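Local atomic coordinates of dihydroxyacetone kinase (Citrobacter freundii, PDB entry 1UN8), a protein that catalyses the ATP-dependent phosphorylation of dihydroxyacetone to dihydroxyacetone phosphate, with magnesium or calcium as divalent cofactor, in glycerol fermentation. Residues 160-165 with 173-178; 179-184 with 312-317; 357-362 with 401-406. One frame throughout, in Å; residues are numbered along the deposited sequence.

Interaction 1: 160-165 with 173-178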
loop_
_atom_site.group_PDB
_atom_site.type_symbol
_atom_site.label_atom_id
_atom_site.label_comp_id
_atom_site.label_asym_id
_atom_site.label_seq_id
_atom_site.Cartn_x
_atom_site.Cartn_y
_atom_site.Cartn_z
ATOM N N LYS A 160 -16.874 13.171 3.574
ATOM C CA LYS A 160 -16.333 14.487 3.266
ATOM C C LYS A 160 -17.402 15.569 3.184
ATOM O O LYS A 160 -17.268 16.642 3.772
ATOM C CB LYS A 160 -15.566 14.435 1.941
ATOM C CG LYS A 160 -14.612 15.603 1.721
ATOM C CD LYS A 160 -13.601 15.696 2.866
ATOM C CE LYS A 160 -12.595 16.813 2.631
ATOM N NZ LYS A 160 -13.231 18.161 2.594
ATOM N N ILE A 161 -18.456 15.290 2.428
ATOM C CA ILE A 161 -19.547 16.239 2.268
ATOM C C ILE A 161 -20.320 16.414 3.573
ATOM O O ILE A 161 -20.612 17.541 3.985
ATOM C CB ILE A 161 -20.488 15.777 1.132
ATOM C CG1 ILE A 161 -19.915 16.241 -0.210
ATOM C CG2 ILE A 161 -21.898 16.275 1.373
ATOM C CD1 ILE A 161 -20.370 17.631 -0.605
ATOM N N ALA A 162 -20.650 15.305 4.223
ATOM C CA ALA A 162 -21.368 15.376 5.478
ATOM C C ALA A 162 -20.564 16.208 6.478
ATOM O O ALA A 162 -21.108 17.069 7.176
ATOM C CB ALA A 162 -21.591 13.976 6.024
ATOM N N GLY A 163 -19.263 15.942 6.536
ATOM C CA GLY A 163 -18.399 16.650 7.459
ATOM C C GLY A 163 -18.367 18.146 7.227
ATOM O O GLY A 163 -18.368 18.930 8.177
ATOM N N TYR A 164 -18.329 18.544 5.963
ATOM C CA TYR A 164 -18.295 19.952 5.606
ATOM C C TYR A 164 -19.429 20.703 6.300
ATOM O O TYR A 164 -19.193 21.651 7.046
ATOM C CB TYR A 164 -18.442 20.114 4.097
ATOM C CG TYR A 164 -18.460 21.553 3.647
ATOM C CD1 TYR A 164 -17.271 22.253 3.449
ATOM C CD2 TYR A 164 -19.667 22.231 3.460
ATOM C CE1 TYR A 164 -17.283 23.602 3.075
ATOM C CE2 TYR A 164 -19.691 23.578 3.090
ATOM C CZ TYR A 164 -18.496 24.259 2.899
ATOM O OH TYR A 164 -18.506 25.596 2.545
ATOM N N PHE A 165 -20.657 20.266 6.054
ATOM C CA PHE A 165 -21.823 20.902 6.636
ATOM C C PHE A 165 -21.916 20.774 8.152
ATOM O O PHE A 165 -22.238 21.744 8.832
ATOM C CB PHE A 165 -23.087 20.360 5.964
ATOM C CG PHE A 165 -23.208 20.756 4.515
ATOM C CD1 PHE A 165 -23.602 22.044 4.162
ATOM C CD2 PHE A 165 -22.864 19.865 3.502
ATOM C CE1 PHE A 165 -23.647 22.444 2.817
ATOM C CE2 PHE A 165 -22.904 20.252 2.155
ATOM C CZ PHE A 165 -23.296 21.546 1.814
ATOM N N ALA A 173 -30.924 17.812 9.582
ATOM C CA ALA A 173 -31.686 17.680 8.352
ATOM C C ALA A 173 -30.863 18.078 7.139
ATOM O O ALA A 173 -30.938 17.436 6.091
ATOM C CB ALA A 173 -32.949 18.532 8.429
ATOM N N THR A 174 -30.087 19.146 7.281
ATOM C CA THR A 174 -29.260 19.637 6.182
ATOM C C THR A 174 -28.082 18.699 5.922
ATOM O O THR A 174 -27.734 18.418 4.773
ATOM C CB THR A 174 -28.746 21.057 6.490
ATOM O OG1 THR A 174 -29.873 21.917 6.695
ATOM C CG2 THR A 174 -27.906 21.602 5.327
ATOM N N VAL A 175 -27.471 18.221 6.996
ATOM C CA VAL A 175 -26.357 17.303 6.875
ATOM C C VAL A 175 -26.841 16.104 6.060
ATOM O O VAL A 175 -26.255 15.753 5.033
ATOM C CB VAL A 175 -25.879 16.836 8.265
ATOM C CG1 VAL A 175 -24.713 15.872 8.119
ATOM C CG2 VAL A 175 -25.469 18.040 9.104
ATOM N N LEU A 176 -27.926 15.491 6.517
ATOM C CA LEU A 176 -28.501 14.337 5.845
ATOM C C LEU A 176 -28.816 14.637 4.386
ATOM O O LEU A 176 -28.445 13.882 3.495
ATOM C CB LEU A 176 -29.775 13.896 6.571
ATOM C CG LEU A 176 -30.680 12.847 5.918
ATOM C CD1 LEU A 176 -29.922 11.548 5.728
ATOM C CD2 LEU A 176 -31.903 12.617 6.805
ATOM N N ARG A 177 -29.496 15.749 4.147
ATOM C CA ARG A 177 -29.879 16.141 2.799
ATOM C C ARG A 177 -28.676 16.141 1.868
ATOM O O ARG A 177 -28.680 15.486 0.830
ATOM C CB ARG A 177 -30.508 17.540 2.810
ATOM C CG ARG A 177 -31.271 17.899 1.535
ATOM C CD ARG A 177 -31.385 19.419 1.304
ATOM N NE ARG A 177 -30.283 19.960 0.492
ATOM C CZ ARG A 177 -30.004 19.596 -0.768
ATOM N NH1 ARG A 177 -30.744 18.680 -1.390
ATOM N NH2 ARG A 177 -28.981 20.150 -1.418
ATOM N N GLU A 178 -27.656 16.895 2.250
ATOM C CA GLU A 178 -26.438 17.019 1.460
ATOM C C GLU A 178 -25.688 15.695 1.329
ATOM O O GLU A 178 -25.180 15.360 0.257
ATOM C CB GLU A 178 -25.519 18.071 2.095
ATOM C CG GLU A 178 -26.056 19.504 2.057
ATOM C CD GLU A 178 -26.237 20.026 0.643
ATOM O OE1 GLU A 178 -25.454 19.637 -0.254
ATOM O OE2 GLU A 178 -27.156 20.839 0.428
#
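Glu178 lays its aliphatic chain over one face of the Phe165 ring. Its CG stands 3.4 Å from the ring centroid, 20° off the ring normal, in a CH-pi contact. It lies offset toward the CE2 and CZ rim, and Glu178 CB follows at 3.5 Å from Phe165 CD2. The acid chain runs roughly perpendicular to the phenylalanine side chain, with carboxylate and ring planes 34° apart. The first torsion of Glu178 sets CG beside the backbone N, and a bend at the second then carries the carboxylate along the ring. Thr174 CG2 approaches the same ring obliquely at its CD1 end, more loosely. Ile161 reaches the other helix with CG2, which lies 3.6 Å from Glu178 O. Deeper in, Ala162 and Val175 pass side by side where the backbones come nearest. Val175 CG1 lies 4.2 Å from Ala162 CB and also touches Ala162 O.

These residues join helices 155-167 and 172-184, a helical hairpin with a short connection. The segments run antiparallel, at 155°, with axes 8.6 Å apart. No hydrogen bond crosses between them, and the touching residues are largely buried. The pair packs on the sheet that contains strand 104-109: Ala162 and Val175 both meet Leu105 of that strand.

The next shell holds the Phe165 ring and the Glu178 carboxylate in place. Tyr164 CD2 sits over the opposite face of Phe165, and Tyr170 meets that ring edge-to-face. Arg177 NH2 makes a salt bridge to Glu178 OE2 at 2.7 Å, coming from above the carboxylate plane, while its NE adds a weak bond to the same oxygen. On the far side of helix 155-167, Lys160 NZ bonds the carbonyl of Thr320, and the lysine makes a cation-pi contact with Trp327.

Interaction 2: 179-184 with 312-317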
loop_
_atom_site.group_PDB
_atom_site.type_symbol
_atom_site.label_atom_id
_atom_site.label_comp_id
_atom_site.label_asym_id
_atom_site.label_seq_id
_atom_site.Cartn_x
_atom_site.Cartn_y
_atom_site.Cartn_z
ATOM N N ALA A 179 -25.619 14.959 2.434
ATOM C CA ALA A 179 -24.948 13.670 2.473
ATOM C C ALA A 179 -25.608 12.727 1.473
ATOM O O ALA A 179 -24.931 12.006 0.730
ATOM C CB ALA A 179 -25.031 13.089 3.868
ATOM N N GLN A 180 -26.935 12.726 1.461
ATOM C CA GLN A 180 -27.667 11.872 0.545
ATOM C C GLN A 180 -27.408 12.345 -0.886
ATOM O O GLN A 180 -27.241 11.542 -1.801
ATOM C CB GLN A 180 -29.163 11.918 0.873
ATOM C CG GLN A 180 -30.067 11.235 -0.165
ATOM C CD GLN A 180 -29.857 9.717 -0.276
ATOM O OE1 GLN A 180 -30.254 8.952 0.608
ATOM N NE2 GLN A 180 -29.234 9.286 -1.370
ATOM N N TYR A 181 -27.358 13.656 -1.071
ATOM C CA TYR A 181 -27.121 14.228 -2.392
ATOM C C TYR A 181 -25.762 13.761 -2.916
ATOM O O TYR A 181 -25.622 13.422 -4.092
ATOM C CB TYR A 181 -27.167 15.761 -2.326
ATOM C CG TYR A 181 -27.086 16.439 -3.679
ATOM C CD1 TYR A 181 -28.059 16.216 -4.656
ATOM C CD2 TYR A 181 -26.037 17.303 -3.986
ATOM C CE1 TYR A 181 -27.989 16.835 -5.910
ATOM C CE2 TYR A 181 -25.954 17.928 -5.233
ATOM C CZ TYR A 181 -26.932 17.692 -6.187
ATOM O OH TYR A 181 -26.853 18.330 -7.409
ATOM N N ALA A 182 -24.759 13.750 -2.045
ATOM C CA ALA A 182 -23.431 13.304 -2.451
ATOM C C ALA A 182 -23.495 11.822 -2.828
ATOM O O ALA A 182 -23.028 11.416 -3.890
ATOM C CB ALA A 182 -22.429 13.517 -1.319
ATOM N N ALA A 183 -24.081 11.023 -1.950
ATOM C CA ALA A 183 -24.207 9.601 -2.202
ATOM C C ALA A 183 -24.782 9.370 -3.599
ATOM O O ALA A 183 -24.170 8.697 -4.426
ATOM C CB ALA A 183 -25.106 8.958 -1.145
ATOM N N SER A 184 -25.949 9.947 -3.861
ATOM C CA SER A 184 -26.621 9.796 -5.152
ATOM C C SER A 184 -25.762 10.175 -6.355
ATOM O O SER A 184 -26.067 9.806 -7.485
ATOM C CB SER A 184 -27.905 10.624 -5.172
ATOM O OG SER A 184 -28.830 10.133 -4.221
ATOM N N GLU A 312 -23.458 21.585 -7.636
ATOM C CA GLU A 312 -23.749 22.320 -6.417
ATOM C C GLU A 312 -22.573 22.427 -5.452
ATOM O O GLU A 312 -21.442 22.738 -5.834
ATOM C CB GLU A 312 -24.932 21.660 -5.692
ATOM C CG GLU A 312 -26.152 21.354 -6.576
ATOM C CD GLU A 312 -26.870 22.605 -7.079
ATOM O OE1 GLU A 312 -27.293 23.438 -6.240
ATOM O OE2 GLU A 312 -27.019 22.754 -8.316
ATOM N N SER A 313 -22.867 22.146 -4.190
ATOM C CA SER A 313 -21.901 22.225 -3.111
ATOM C C SER A 313 -20.853 21.113 -3.061
ATOM O O SER A 313 -19.882 21.216 -2.313
ATOM C CB SER A 313 -22.653 22.263 -1.779
ATOM O OG SER A 313 -23.524 23.377 -1.716
ATOM N N ILE A 314 -21.041 20.054 -3.840
ATOM C CA ILE A 314 -20.103 18.937 -3.817
ATOM C C ILE A 314 -18.640 19.375 -3.914
ATOM O O ILE A 314 -17.862 19.148 -2.991
ATOM C CB ILE A 314 -20.409 17.901 -4.960
ATOM C CG1 ILE A 314 -21.719 17.161 -4.669
ATOM C CG2 ILE A 314 -19.271 16.896 -5.084
ATOM C CD1 ILE A 314 -21.697 16.351 -3.401
ATOM N N GLU A 315 -18.273 20.007 -5.026
ATOM C CA GLU A 315 -16.889 20.426 -5.229
ATOM C C GLU A 315 -16.337 21.313 -4.118
ATOM O O GLU A 315 -15.199 21.142 -3.687
ATOM C CB GLU A 315 -16.744 21.138 -6.572
ATOM C CG GLU A 315 -15.300 21.365 -6.964
ATOM C CD GLU A 315 -15.163 22.163 -8.239
ATOM O OE1 GLU A 315 -14.065 22.177 -8.836
ATOM O OE2 GLU A 315 -16.157 22.789 -8.639
ATOM N N LYS A 316 -17.140 22.265 -3.664
ATOM C CA LYS A 316 -16.722 23.167 -2.597
ATOM C C LYS A 316 -16.343 22.341 -1.378
ATOM O O LYS A 316 -15.287 22.539 -0.783
ATOM C CB LYS A 316 -17.864 24.128 -2.243
ATOM C CG LYS A 316 -17.554 25.098 -1.111
ATOM C CD LYS A 316 -18.805 25.860 -0.666
ATOM C CE LYS A 316 -19.385 26.716 -1.793
ATOM N NZ LYS A 316 -20.537 27.568 -1.362
ATOM N N ALA A 317 -17.211 21.397 -1.030
ATOM C CA ALA A 317 -17.006 20.530 0.123
ATOM C C ALA A 317 -15.829 19.556 -0.009
ATOM O O ALA A 317 -15.175 19.224 0.983
ATOM C CB ALA A 317 -18.287 19.761 0.417
#
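Tyr181 and Ala182, near the C-terminal end of helix 172-184, pack against Glu312 and Ile314, where the chain passes from a loop into helix 314-319. The contact lies in the Dak1 domain, where helix 172-184 leads into strand 186-192 and strand 301-309 leads toward helix 314-319. Those two strands are antiparallel neighbours in one mixed sheet.

The apolar part is made by Ile314. Its CD1 meets Ala182 CB at 3.6 Å. Lower on the same side chain, CG1 stays 4.3 Å from Tyr181 CE2, approaching the ring obliquely. The first torsion sets CG1 opposite the carbonyl carbon, and chi2 near -62° turns CD1 onto Ala182.

No hydrogen bond spans the two segments. One within 179-184 runs from Gln180 NE2 to Ser184 OG, 3.0 Å long, with the hydroxyl 18° out of the amide plane. Outside the pair, Glu315 OE1 accepts a bond from Trp287 NE1.

The remaining contact uses the aliphatic part of an acid. Glu312 lies across the end of Tyr181, nearly square to it, its carboxylate plane 84° from the ring plane, and its CG lies 3.2 Å from Tyr181 OH.

Interaction 3: 357-362 with 401-406. With MYY ((2R)-3-(phosphonooxy)-2-(tetradecanoyloxy)propyl palmitate), chain C.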
loop_
_atom_site.group_PDB
_atom_site.type_symbol
_atom_site.label_atom_id
_atom_site.label_comp_id
_atom_site.label_asym_id
_atom_site.label_seq_id
_atom_site.Cartn_x
_atom_site.Cartn_y
_atom_site.Cartn_z
ATOM N N LEU A 357 56.678 3.783 -30.509
ATOM C CA LEU A 357 56.784 3.192 -29.179
ATOM C C LEU A 357 55.413 2.753 -28.679
ATOM O O LEU A 357 55.171 1.567 -28.456
ATOM C CB LEU A 357 57.369 4.199 -28.194
ATOM C CG LEU A 357 58.078 3.646 -26.950
ATOM C CD1 LEU A 357 58.268 4.776 -25.947
ATOM C CD2 LEU A 357 57.277 2.530 -26.318
ATOM N N VAL A 358 54.523 3.724 -28.499
ATOM C CA VAL A 358 53.174 3.462 -28.036
ATOM C C VAL A 358 52.492 2.404 -28.887
ATOM O O VAL A 358 51.903 1.465 -28.352
ATOM C CB VAL A 358 52.341 4.750 -28.054
ATOM C CG1 VAL A 358 50.889 4.449 -27.737
ATOM C CG2 VAL A 358 52.911 5.733 -27.049
ATOM N N ALA A 359 52.576 2.550 -30.206
ATOM C CA ALA A 359 51.965 1.587 -31.126
ATOM C C ALA A 359 52.449 0.164 -30.857
ATOM O O ALA A 359 51.680 -0.801 -30.965
ATOM C CB ALA A 359 52.268 1.975 -32.570
ATOM N N GLY A 360 53.728 0.041 -30.510
ATOM C CA GLY A 360 54.298 -1.263 -30.222
ATOM C C GLY A 360 53.687 -1.858 -28.967
ATOM O O GLY A 360 53.476 -3.073 -28.877
ATOM N N ILE A 361 53.410 -0.999 -27.990
ATOM C CA ILE A 361 52.807 -1.434 -26.741
ATOM C C ILE A 361 51.367 -1.874 -27.012
ATOM O O ILE A 361 50.961 -2.995 -26.689
ATOM C CB ILE A 361 52.807 -0.293 -25.699
ATOM C CG1 ILE A 361 54.244 0.106 -25.375
ATOM C CG2 ILE A 361 52.084 -0.731 -24.448
ATOM C CD1 ILE A 361 55.102 -1.058 -24.948
ATOM N N VAL A 362 50.602 -0.973 -27.615
ATOM C CA VAL A 362 49.218 -1.237 -27.946
ATOM C C VAL A 362 49.105 -2.536 -28.738
ATOM O O VAL A 362 48.242 -3.362 -28.454
ATOM C CB VAL A 362 48.623 -0.059 -28.758
ATOM C CG1 VAL A 362 47.256 -0.422 -29.291
ATOM C CG2 VAL A 362 48.523 1.177 -27.871
ATOM N N SER A 401 42.018 -3.167 -34.042
ATOM C CA SER A 401 41.454 -2.740 -35.311
ATOM C C SER A 401 41.779 -1.260 -35.493
ATOM O O SER A 401 42.452 -0.876 -36.449
ATOM C CB SER A 401 39.939 -2.948 -35.306
ATOM O OG SER A 401 39.375 -2.545 -36.541
ATOM N N LEU A 402 41.312 -0.432 -34.567
ATOM C CA LEU A 402 41.582 0.998 -34.638
ATOM C C LEU A 402 43.065 1.234 -34.867
ATOM O O LEU A 402 43.449 2.093 -35.653
ATOM C CB LEU A 402 41.142 1.686 -33.351
ATOM C CG LEU A 402 39.623 1.810 -33.208
ATOM C CD1 LEU A 402 39.251 2.304 -31.814
ATOM C CD2 LEU A 402 39.104 2.755 -34.284
ATOM N N LEU A 403 43.907 0.471 -34.181
ATOM C CA LEU A 403 45.344 0.620 -34.359
ATOM C C LEU A 403 45.721 0.309 -35.803
ATOM O O LEU A 403 46.399 1.100 -36.460
ATOM C CB LEU A 403 46.112 -0.334 -33.445
ATOM C CG LEU A 403 47.629 -0.333 -33.696
ATOM C CD1 LEU A 403 48.218 0.974 -33.168
ATOM C CD2 LEU A 403 48.294 -1.535 -33.022
ATOM N N HIS A 404 45.279 -0.852 -36.287
ATOM C CA HIS A 404 45.574 -1.293 -37.645
ATOM C C HIS A 404 45.011 -0.383 -38.743
ATOM O O HIS A 404 45.487 -0.405 -39.878
ATOM C CB HIS A 404 45.067 -2.724 -37.852
ATOM C CG HIS A 404 45.794 -3.747 -37.033
ATOM N ND1 HIS A 404 45.215 -4.940 -36.648
ATOM C CD2 HIS A 404 47.038 -3.742 -36.496
ATOM C CE1 HIS A 404 46.070 -5.623 -35.907
ATOM N NE2 HIS A 404 47.184 -4.920 -35.799
ATOM N N ARG A 405 43.999 0.409 -38.407
ATOM C CA ARG A 405 43.391 1.332 -39.363
ATOM C C ARG A 405 43.958 2.737 -39.168
ATOM O O ARG A 405 43.352 3.721 -39.585
ATOM C CB ARG A 405 41.868 1.377 -39.166
ATOM C CG ARG A 405 41.104 0.162 -39.664
ATOM C CD ARG A 405 39.612 0.392 -39.511
ATOM N NE ARG A 405 39.123 -0.019 -38.198
ATOM C CZ ARG A 405 38.116 0.565 -37.552
ATOM N NH1 ARG A 405 37.489 1.604 -38.093
ATOM N NH2 ARG A 405 37.726 0.096 -36.370
ATOM N N GLN A 406 45.127 2.822 -38.537
ATOM C CA GLN A 406 45.780 4.104 -38.254
ATOM C C GLN A 406 44.794 5.125 -37.700
ATOM O O GLN A 406 44.878 6.310 -38.008
ATOM C CB GLN A 406 46.438 4.678 -39.511
ATOM C CG GLN A 406 47.581 3.845 -40.058
ATOM C CD GLN A 406 47.099 2.686 -40.906
ATOM O OE1 GLN A 406 46.557 2.884 -41.997
ATOM N NE2 GLN A 406 47.286 1.462 -40.406
HETATM C C38 MYY C . 40.402 -5.442 -22.088
HETATM C C37 MYY C . 41.077 -4.860 -23.333
HETATM C C36 MYY C . 42.011 -3.704 -22.968
HETATM C C35 MYY C . 42.717 -3.140 -24.205
HETATM C C34 MYY C . 43.750 -2.077 -23.816
HETATM C C33 MYY C . 44.492 -1.491 -25.020
HETATM C C32 MYY C . 45.488 -0.406 -24.591
HETATM C C31 MYY C . 46.662 -0.983 -23.796
HETATM C C30 MYY C . 47.448 0.065 -22.997
HETATM C C29 MYY C . 48.371 0.971 -23.818
HETATM C C28 MYY C . 49.364 1.676 -22.888
HETATM C C27 MYY C . 50.368 2.575 -23.615
HETATM C C26 MYY C . 51.537 2.986 -22.713
HETATM C C25 MYY C . 52.519 3.899 -23.458
HETATM C C24 MYY C . 53.980 3.683 -23.060
HETATM C C23 MYY C . 54.541 4.655 -22.011
HETATM O O10 MYY C . 53.799 5.216 -21.203
HETATM O O8 MYY C . 55.879 4.895 -22.006
HETATM C C6 MYY C . 56.293 5.755 -20.927
HETATM C C5 MYY C . 56.766 4.920 -19.742
HETATM C C4 MYY C . 58.226 5.243 -19.385
HETATM O O6 MYY C . 59.099 5.307 -20.526
HETATM P P MYY C . 59.675 3.999 -21.284
HETATM O O4 MYY C . 58.412 3.050 -21.612
HETATM O O3 MYY C . 60.206 4.559 -22.702
HETATM O O5 MYY C . 60.749 3.294 -20.545
HETATM O O7 MYY C . 56.500 3.524 -19.985
HETATM C C7 MYY C . 56.400 2.813 -18.827
HETATM O O9 MYY C . 56.573 3.347 -17.733
HETATM C C8 MYY C . 56.099 1.312 -18.925
HETATM C C9 MYY C . 54.793 0.976 -18.204
HETATM C C10 MYY C . 53.813 0.236 -19.119
HETATM C C11 MYY C . 52.509 -0.120 -18.402
HETATM C C12 MYY C . 51.526 -0.787 -19.367
HETATM C C13 MYY C . 50.178 -1.080 -18.703
HETATM C C14 MYY C . 49.169 -1.448 -19.792
HETATM C C15 MYY C . 47.741 -1.595 -19.264
HETATM C C16 MYY C . 47.463 -2.992 -18.707
HETATM C C17 MYY C . 45.952 -3.220 -18.642
HETATM C C18 MYY C . 45.625 -4.714 -18.578
HETATM C C19 MYY C . 44.133 -4.969 -18.806
HETATM C C20 MYY C . 43.841 -6.466 -18.932
#
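This is a small apolar contact between two helices, 356-371 and 388-404, made where the second one ends. Three residues carry it: Ala359, Val362 and Leu403. Leu403 is the projecting side chain. Its CG lies opposite the backbone N, with chi1 at 174°, and both methyls reach the other helix. CD1 meets Ala359 CB at 4.2 Å. CD2 touches Val362 CG1 at 4.0 Å and also borders Ala359 O. The side chains of Val362 and Leu403 lie alongside, running in opposite senses. No hydrogen bond joins the two segments, and the buried area is modest, 124 Å². Beyond them, Leu408 packs on Leu403 and Leu410 on Ala359.

Both helices lie in the C-terminal domain, an eight-helix alpha barrel whose pocket holds a tightly bound phospholipid. Helix 356-371 turns mainly other side chains to the lipid. Ile361 CG2 lies 3.8 Å from C27 of the lipid, on its palmitoyl chain. Val362 is the exception and takes part in both contacts: CG1 faces Leu403, whereas CG2 is 4.1 Å from C29 of the same acyl chain. Nearer the head group, Leu357 CD1 comes within 3.8 Å of phosphate oxygen O3.

Helix 388-404 closes with a Schellman motif. Gln406, at positive phi, is the C-prime residue; its N bonds Leu403 O, and Gln407 N bonds Leu402 O. Arg405 folds back along the last turn and grips Ser401 OG side-on with two nitrogens. NE is 3.0 Å from Ser401 OG, which lies near the guanidinium plane. These two hydrogen bonds to one hydroxyl restrict the rotation of the guanidinium group. One polar link to the first helix comes from just past residue 362: His404 NE2 hydrogen-bonds Glu363 OE1.

Interactions 1 and 2 adjoin, with centres 8 Å apart, and share helix 172-184. Helix 155-167 also reaches the second segment of interaction 2 directly. Ile161 CD1 packs 3.3 Å from Ile314 CD1, and Lys160 NZ lies 2.7 Å from Ala317 O, a probable hydrogen bond. The three helices therefore form one packed group in the Dak1 domain, away from the substrate-binding residues and the active-site His220. Interaction 3 belongs to the other domain. Its centre is about 83 Å from that of interaction 1 and about 79 Å from that of interaction 2, on the opposite side of the chain's centre. Of the three, it alone borders the bound phospholipid.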